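Local coordinates for protein Atg1 tMIT (Kluyveromyces marxianus, PDB 4P1N) that forms the tandem MIT region of a serine/threonine protein kinase that is essential for autophagy and required for autophagosome formation, at residues A28-K31 and F32-L36; R147-F150 and N151-L154; C212-A215 and Y216-L220; S247-E250 and S251-E254. All blocks are in the same frame, centred on the assembly; numbering follows the deposited sequence.

Contact 1: A28-K31 and F32-L36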
# COMPACT_ATOMS: atom_id res chain seq x y z
N ALA B 28 9.54 -3.66 -12.03
CA ALA B 28 10.65 -4.28 -11.29
C ALA B 28 10.39 -5.73 -10.90
O ALA B 28 11.29 -6.59 -11.02
CB ALA B 28 11.01 -3.50 -10.04
N GLU B 29 9.21 -6.00 -10.40
CA GLU B 29 8.84 -7.37 -9.99
C GLU B 29 8.77 -8.37 -11.13
O GLU B 29 9.05 -9.55 -10.93
CB GLU B 29 7.48 -7.40 -9.30
CG GLU B 29 7.48 -6.75 -7.95
CD GLU B 29 7.97 -7.70 -6.88
OE1 GLU B 29 7.27 -8.73 -6.69
OE2 GLU B 29 9.03 -7.43 -6.21
N MET B 30 8.34 -7.91 -12.31
CA MET B 30 8.34 -8.75 -13.49
C MET B 30 9.81 -9.12 -13.90
O MET B 30 10.08 -10.22 -14.34
CB MET B 30 7.57 -8.06 -14.61
CG MET B 30 7.56 -8.81 -15.94
SD MET B 30 9.07 -8.49 -16.88
CE MET B 30 8.52 -7.18 -17.99
N LYS B 31 10.77 -8.22 -13.72
CA LYS B 31 12.17 -8.54 -13.99
C LYS B 31 12.72 -9.40 -12.88
O LYS B 31 13.39 -10.37 -13.14
CB LYS B 31 13.02 -7.30 -14.11
CG LYS B 31 12.67 -6.38 -15.25
CD LYS B 31 13.02 -7.02 -16.56
CE LYS B 31 12.99 -6.03 -17.71
NZ LYS B 31 13.79 -6.58 -18.82
N PHE B 32 12.40 -9.05 -11.63
CA PHE B 32 12.85 -9.78 -10.46
C PHE B 32 12.43 -11.25 -10.53
O PHE B 32 13.24 -12.13 -10.27
CB PHE B 32 12.30 -9.15 -9.19
CG PHE B 32 12.95 -9.63 -7.93
CD1 PHE B 32 14.25 -9.29 -7.63
CD2 PHE B 32 12.24 -10.38 -7.02
CE1 PHE B 32 14.86 -9.73 -6.47
CE2 PHE B 32 12.83 -10.83 -5.85
CZ PHE B 32 14.14 -10.49 -5.56
N SER B 33 11.17 -11.49 -10.87
CA SER B 33 10.63 -12.86 -10.99
C SER B 33 11.43 -13.78 -11.90
O SER B 33 11.64 -14.94 -11.56
CB SER B 33 9.21 -12.83 -11.51
OG SER B 33 8.34 -12.93 -10.43
N GLN B 34 11.91 -13.26 -13.03
CA GLN B 34 12.72 -14.07 -13.97
C GLN B 34 14.09 -14.42 -13.41
O GLN B 34 14.87 -15.12 -14.05
CB GLN B 34 12.91 -13.36 -15.31
CG GLN B 34 11.62 -13.02 -16.04
CD GLN B 34 11.87 -12.03 -17.16
OE1 GLN B 34 12.75 -12.24 -17.99
NE2 GLN B 34 11.11 -10.95 -17.19
N ILE B 35 14.38 -13.93 -12.22
CA ILE B 35 15.61 -14.24 -11.50
C ILE B 35 15.39 -15.33 -10.44
O ILE B 35 16.33 -16.00 -10.05
CB ILE B 35 16.15 -12.94 -10.86
CG1 ILE B 35 16.81 -12.09 -11.93
CG2 ILE B 35 17.11 -13.19 -9.70
CD1 ILE B 35 16.63 -10.62 -11.66
N LEU B 36 14.15 -15.49 -9.98
CA LEU B 36 13.80 -16.55 -9.03
C LEU B 36 13.25 -17.78 -9.74
O LEU B 36 13.49 -17.98 -10.93
CB LEU B 36 12.78 -16.04 -8.02
CG LEU B 36 13.21 -14.79 -7.26
CD1 LEU B 36 12.06 -14.31 -6.39
CD2 LEU B 36 14.47 -15.02 -6.44

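Contact 2: R147-F150 and N151-L154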
# COMPACT_ATOMS: atom_id res chain seq x y z
N ARG B 147 5.08 3.07 2.62
CA ARG B 147 6.13 2.66 3.53
C ARG B 147 6.52 1.17 3.38
O ARG B 147 7.72 0.87 3.32
CB ARG B 147 5.76 2.95 4.96
CG ARG B 147 6.80 2.49 5.96
CD ARG B 147 6.31 1.31 6.79
NE ARG B 147 5.43 1.78 7.85
CZ ARG B 147 4.18 1.36 8.12
NH1 ARG B 147 3.55 0.40 7.41
NH2 ARG B 147 3.54 1.96 9.13
N ASP B 148 5.52 0.30 3.31
CA ASP B 148 5.71 -1.16 3.07
C ASP B 148 6.47 -1.35 1.73
O ASP B 148 7.39 -2.14 1.63
CB ASP B 148 4.36 -1.95 2.93
CG ASP B 148 3.42 -1.90 4.15
OD1 ASP B 148 3.92 -1.93 5.27
OD2 ASP B 148 2.10 -1.91 3.96
N ARG B 149 6.03 -0.68 0.68
CA ARG B 149 6.73 -0.83 -0.62
C ARG B 149 8.15 -0.31 -0.60
O ARG B 149 9.05 -0.93 -1.18
CB ARG B 149 5.96 -0.15 -1.76
CG ARG B 149 4.61 -0.79 -2.01
CD ARG B 149 4.67 -2.22 -2.63
NE ARG B 149 4.94 -3.24 -1.64
CZ ARG B 149 4.14 -3.54 -0.61
NH1 ARG B 149 2.98 -2.93 -0.45
NH2 ARG B 149 4.50 -4.41 0.27
N PHE B 150 8.36 0.78 0.11
CA PHE B 150 9.69 1.37 0.25
C PHE B 150 10.64 0.35 0.89
O PHE B 150 11.70 0.10 0.35
CB PHE B 150 9.61 2.65 1.07
CG PHE B 150 10.87 3.42 1.13
CD1 PHE B 150 11.84 3.09 2.03
CD2 PHE B 150 11.08 4.47 0.28
CE1 PHE B 150 13.03 3.78 2.08
CE2 PHE B 150 12.27 5.21 0.33
CZ PHE B 150 13.24 4.86 1.24
N ASN B 151 10.24 -0.28 2.00
CA ASN B 151 11.07 -1.26 2.72
C ASN B 151 11.29 -2.51 1.91
O ASN B 151 12.40 -3.02 1.85
CB ASN B 151 10.45 -1.63 4.07
CG ASN B 151 10.47 -0.46 5.03
OD1 ASN B 151 11.30 0.43 4.87
ND2 ASN B 151 9.59 -0.44 6.00
N GLU B 152 10.24 -3.01 1.28
CA GLU B 152 10.38 -4.10 0.32
C GLU B 152 11.35 -3.76 -0.85
O GLU B 152 12.26 -4.55 -1.17
CB GLU B 152 9.01 -4.51 -0.22
CG GLU B 152 9.06 -5.65 -1.24
CD GLU B 152 7.70 -5.93 -1.88
OE1 GLU B 152 6.69 -5.32 -1.48
OE2 GLU B 152 7.66 -6.76 -2.81
N CYS B 153 11.15 -2.61 -1.52
CA CYS B 153 12.02 -2.25 -2.66
C CYS B 153 13.49 -2.12 -2.25
O CYS B 153 14.43 -2.51 -3.01
CB CYS B 153 11.55 -0.94 -3.32
SG CYS B 153 9.99 -1.20 -4.20
N LEU B 154 13.68 -1.49 -1.10
CA LEU B 154 14.99 -1.32 -0.55
C LEU B 154 15.65 -2.69 -0.25
O LEU B 154 16.82 -2.87 -0.58
CB LEU B 154 14.94 -0.50 0.73
CG LEU B 154 15.90 0.66 0.91
CD1 LEU B 154 16.15 0.78 2.39
CD2 LEU B 154 17.22 0.55 0.14

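Contact 3: C212-A215 and Y216-L220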
# COMPACT_ATOMS: atom_id res chain seq x y z
N CYS B 212 -7.73 -2.69 -22.36
CA CYS B 212 -7.07 -1.68 -23.18
C CYS B 212 -6.88 -0.36 -22.44
O CYS B 212 -5.83 0.26 -22.56
CB CYS B 212 -7.85 -1.42 -24.45
SG CYS B 212 -8.01 -2.86 -25.49
N GLU B 213 -7.90 0.04 -21.66
CA GLU B 213 -7.88 1.31 -20.93
C GLU B 213 -6.79 1.35 -19.89
O GLU B 213 -6.07 2.33 -19.76
CB GLU B 213 -9.23 1.58 -20.23
CG GLU B 213 -9.17 2.77 -19.25
CD GLU B 213 -10.54 3.23 -18.73
OE1 GLU B 213 -11.54 2.52 -18.95
OE2 GLU B 213 -10.59 4.32 -18.09
N LEU B 214 -6.67 0.27 -19.14
CA LEU B 214 -5.66 0.16 -18.11
C LEU B 214 -4.27 0.12 -18.70
O LEU B 214 -3.36 0.73 -18.15
CB LEU B 214 -5.91 -1.09 -17.28
CG LEU B 214 -5.11 -1.05 -15.99
CD1 LEU B 214 -6.06 -0.99 -14.80
CD2 LEU B 214 -4.18 -2.24 -15.92
N ALA B 215 -4.10 -0.56 -19.83
CA ALA B 215 -2.81 -0.56 -20.51
C ALA B 215 -2.38 0.85 -20.93
O ALA B 215 -1.29 1.30 -20.58
CB ALA B 215 -2.80 -1.52 -21.68
N TYR B 216 -3.23 1.57 -21.65
CA TYR B 216 -2.86 2.94 -22.02
C TYR B 216 -2.54 3.77 -20.77
O TYR B 216 -1.58 4.52 -20.77
CB TYR B 216 -3.96 3.64 -22.79
CG TYR B 216 -4.27 3.06 -24.15
CD1 TYR B 216 -3.28 2.88 -25.09
CD2 TYR B 216 -5.58 2.77 -24.51
CE1 TYR B 216 -3.56 2.38 -26.34
CE2 TYR B 216 -5.88 2.27 -25.77
CZ TYR B 216 -4.86 2.07 -26.67
OH TYR B 216 -5.14 1.58 -27.92
N ALA B 217 -3.35 3.67 -19.72
CA ALA B 217 -3.15 4.48 -18.53
C ALA B 217 -1.77 4.11 -17.91
O ALA B 217 -1.01 4.99 -17.44
CB ALA B 217 -4.29 4.25 -17.53
N THR B 218 -1.47 2.82 -17.95
CA THR B 218 -0.17 2.34 -17.46
C THR B 218 1.00 2.94 -18.23
O THR B 218 1.94 3.44 -17.60
CB THR B 218 -0.08 0.82 -17.47
OG1 THR B 218 -1.14 0.29 -16.67
CG2 THR B 218 1.29 0.34 -16.95
N SER B 219 0.92 2.95 -19.56
CA SER B 219 1.95 3.59 -20.38
C SER B 219 2.10 5.05 -20.06
O SER B 219 3.19 5.60 -20.12
CB SER B 219 1.63 3.53 -21.86
OG SER B 219 1.62 2.21 -22.34
N LEU B 220 0.99 5.72 -19.79
CA LEU B 220 1.03 7.13 -19.53
C LEU B 220 1.65 7.39 -18.17
O LEU B 220 2.47 8.28 -18.05
CB LEU B 220 -0.38 7.72 -19.55
CG LEU B 220 -0.96 7.89 -20.94
CD1 LEU B 220 -2.42 8.26 -20.78
CD2 LEU B 220 -0.22 8.96 -21.75

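Contact 4: S247-E250 and S251-E254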
# COMPACT_ATOMS: atom_id res chain seq x y z
N SER B 247 19.35 12.33 -17.35
CA SER B 247 20.22 11.71 -18.34
C SER B 247 19.63 11.87 -19.74
O SER B 247 20.30 11.60 -20.74
CB SER B 247 20.33 10.22 -18.00
OG SER B 247 21.17 9.58 -18.94
N LEU B 248 18.36 12.25 -19.80
CA LEU B 248 17.67 12.48 -21.04
C LEU B 248 18.14 13.82 -21.59
O LEU B 248 18.38 14.74 -20.81
CB LEU B 248 16.16 12.56 -20.80
CG LEU B 248 15.42 11.32 -20.28
CD1 LEU B 248 14.08 11.71 -19.69
CD2 LEU B 248 15.20 10.31 -21.39
N ASP B 249 18.25 13.91 -22.91
CA ASP B 249 18.40 15.22 -23.56
C ASP B 249 17.04 15.78 -23.99
O ASP B 249 16.01 15.12 -23.85
CB ASP B 249 19.40 15.16 -24.72
CG ASP B 249 18.83 14.56 -26.01
OD1 ASP B 249 17.64 14.76 -26.34
OD2 ASP B 249 19.62 13.93 -26.75
N GLU B 250 17.05 17.01 -24.49
CA GLU B 250 15.83 17.73 -24.82
C GLU B 250 15.01 17.09 -25.94
O GLU B 250 13.78 17.12 -25.90
CB GLU B 250 16.14 19.19 -25.20
CG GLU B 250 14.93 20.10 -25.14
CD GLU B 250 14.32 20.14 -23.74
OE1 GLU B 250 15.10 20.17 -22.76
OE2 GLU B 250 13.07 20.10 -23.63
N SER B 251 15.69 16.54 -26.94
CA SER B 251 14.99 15.86 -28.05
C SER B 251 14.34 14.58 -27.56
O SER B 251 13.34 14.14 -28.11
CB SER B 251 15.94 15.58 -29.23
OG SER B 251 16.86 14.54 -28.88
N ASP B 252 14.90 13.97 -26.52
CA ASP B 252 14.26 12.82 -25.89
C ASP B 252 12.97 13.25 -25.22
O ASP B 252 11.91 12.65 -25.44
CB ASP B 252 15.15 12.18 -24.85
CG ASP B 252 16.41 11.62 -25.42
OD1 ASP B 252 16.37 11.15 -26.57
OD2 ASP B 252 17.43 11.62 -24.71
N LYS B 253 13.06 14.31 -24.42
CA LYS B 253 11.89 14.83 -23.72
C LYS B 253 10.79 15.24 -24.69
O LYS B 253 9.61 14.98 -24.46
CB LYS B 253 12.29 16.02 -22.85
CG LYS B 253 12.95 15.61 -21.54
CD LYS B 253 13.62 16.81 -20.87
CE LYS B 253 14.89 16.41 -20.17
NZ LYS B 253 15.69 17.59 -19.76
N GLU B 254 11.18 15.86 -25.79
CA GLU B 254 10.21 16.26 -26.81
C GLU B 254 9.58 15.04 -27.52
O GLU B 254 8.38 15.02 -27.76
CB GLU B 254 10.86 17.23 -27.82
CG GLU B 254 9.92 17.74 -28.90
CD GLU B 254 8.55 18.16 -28.37
OE1 GLU B 254 8.47 18.72 -27.25
OE2 GLU B 254 7.54 17.92 -29.08

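Contact 1: A28-K31 and F32-L36
Ala28 O accepts the N-H of Phe32, 2.8 Å from Phe32 N, near the C-terminal end of helix 10-33. This helix packs with helices 95-129 and 137-170 in the three-helix bundle of the first MIT domain, the small methyl of Ala28 letting Leu108 and Tyr109 of helix 95-129 come close and the buried Phe32 ring meeting Phe159 and Leu160 of helix 137-170. Phe32 CG stands anti to the backbone N (chi1 -167°), which sends the ring that way. Beyond the helix the chain runs on into a type I beta turn from Ser33 to Leu36. One residue on from Ala28, Glu29 O accepts from Ser33 N at 2.9 Å. The Glu29 side chain is bent at chi2 and brings OE2 to 4.4 Å from Phe32 CD2, but its polar partners are Tyr109 and Lys156. At Met30 a side chain enters: Gln34 runs alongside the thioether, its NE2 3.2 Å from Met30 SD, and the same NE2 donates to Met30 O at 3.1 Å. The amide comes in 46° out of the carbonyl plane, and the bond is bent, 143° at the hydrogen. The long glutamine chain thus lets its amide serve the carbonyl while the Gln34 backbone N turns elsewhere, to a weak bond with Lys31 O at 3.2 Å. The Lys31 ammonium forms a salt bridge with Glu104 of helix 95-129. Ile35 CD1 also lies close to the Lys31 carbonyl, 3.6 Å from Lys31 O.

Contact 2: R147-F150 and N151-L154
Glu152 returns to Arg149 one helical turn back, and its side chain can be followed outward. CB rests 3.4 Å from Asp148 O, beside the carbonyl that takes the Glu152 backbone N-H. With CG anti to the backbone N (chi1 180°) and the chain straight beyond it, CD is carried alongside the arginine. At the tip, OE1 receives two donors, Arg149 NE at 2.7 Å and Arg149 NH2 at 2.9 Å. Both belong to one edge of the guanidinium, so the grip is side-on and closes on a single oxygen, with the carboxylate turned 76° from the guanidinium plane. The other oxygen, OE2, binds Tyr25 and Lys156, so the whole carboxylate is engaged. Glutamate has the length for this, and arginine, bent at chi2 and chi3, still has NH1 for Asp148 of the second subunit, a pairing returned by the reciprocal residues. Elsewhere on the helix, Asn151 OD1 lies at the edge of the Phe150 ring, 3.9 Å from CD1, and Phe150 CE1 is 4.3 Å from Leu154 CD1. The arrangement is an i to i+3 salt bridge on helix 137-170 of an MIT three-helix bundle, placed where that helix also meets its twin in another subunit.

Contact 3: C212-A215 and Y216-L220
The side chains of Leu214 and Thr218 slant past one another on helix 209-227, which packs with helices 184-204 and 250-273 in the second MIT domain, another three-helix bundle. Their tie is polar: the threonine hydroxyl, not its methyl, turns to the leucine carbonyl. Thr218 OG1 is anti to its own carbonyl carbon (chi1 -58°), so the hydroxyl turns back along the helix and donates to Leu214 O at 2.7 Å. That carbonyl also accepts the backbone Thr218 N at 2.8 Å. The two donors arrive from opposite faces of the carbonyl plane, with OG1 37° out of it, and the hydroxyl is thereby satisfied within its own helix. Threonine suits such a place because its beta-branched chain carries both a hydroxyl for the preceding turn and a methyl. Tyr216 points elsewhere: its ring runs back beside Cys212, with CD2 3.2 Å from Cys212 O and CE2 4.4 Å from Cys212 CB. The Tyr216 ring touches Ser196 of helix 184-204 and Arg266 of helix 250-273 and its OH bonds to Glu203, so one aromatic spans between the other two helices, while Glu213, on a nearly extended chain, pairs with Lys271 of helix 250-273. Small residues keep the inner side of the helix slim: Ala215 meets Ile195 of helix 184-204, and Ser219 OG bonds to Ala192 O and Ser196 OG. The backbone bond that joins the two small residues has Ser219 N 2.9 Å from Ala215 O.

Contact 4: S247-E250 and S251-E254
Asp249 CG sits between its backbone N and carbonyl carbon (chi1 79°), and Asp252 CG lies anti to its own carbonyl carbon (chi1 -64°), so each carboxylate faces the other residue's backbone N-H. Asp249 OD1 accepts from Asp252 N at 2.9 Å, nearly along its C-O axis, and Asp252 OD2 accepts from Asp249 N at 3.0 Å in return. Ser251 adds a second donor to the same oxygen: its OG gives to Asp249 OD1 at 2.7 Å, on the syn side. The two carboxylates stack with their planes 8° apart, and Asp249 OD1 comes to 3.5 Å from Asp252 OD2. The N-H groups at this helix start probably offset the like charges, and both Asp252 oxygens also take backbone bonds from the chain of another protein. Aspartate suits the N-cap because its short carboxylate can turn back to the N-H groups of the first helical turn. Around the cap, Leu248 CD2 packs on Asp252 CB at 3.9 Å. Lys253 lays its aliphatic chain past Asp249 O and holds NZ 4.0 Å from Glu250 OE1, too far for a salt bridge. This is a capping box, with Asp249 as N-cap of helix 250-273, the last helix of the second MIT domain.

In the fold
All four contacts lie along single helices or at their ends, yet none is set in a wholly buried place. Contacts 1 and 2 belong to neighbouring helices of the first MIT domain, their centres 16 Å apart, and they meet where Glu29 and Glu152 come together, both salt-bridged to Lys156. Contacts 3 and 4 lie on different helices of the second domain and do not touch. Contacts 2 and 3 are mid-helix, each with four buried residues; contact 2 relies on charge pairs, contact 3 on a hydroxyl and small residues. Contacts 1 and 4 mark helix ends and keep exposed residues, the former served by a side-chain amide, the latter by carboxylates.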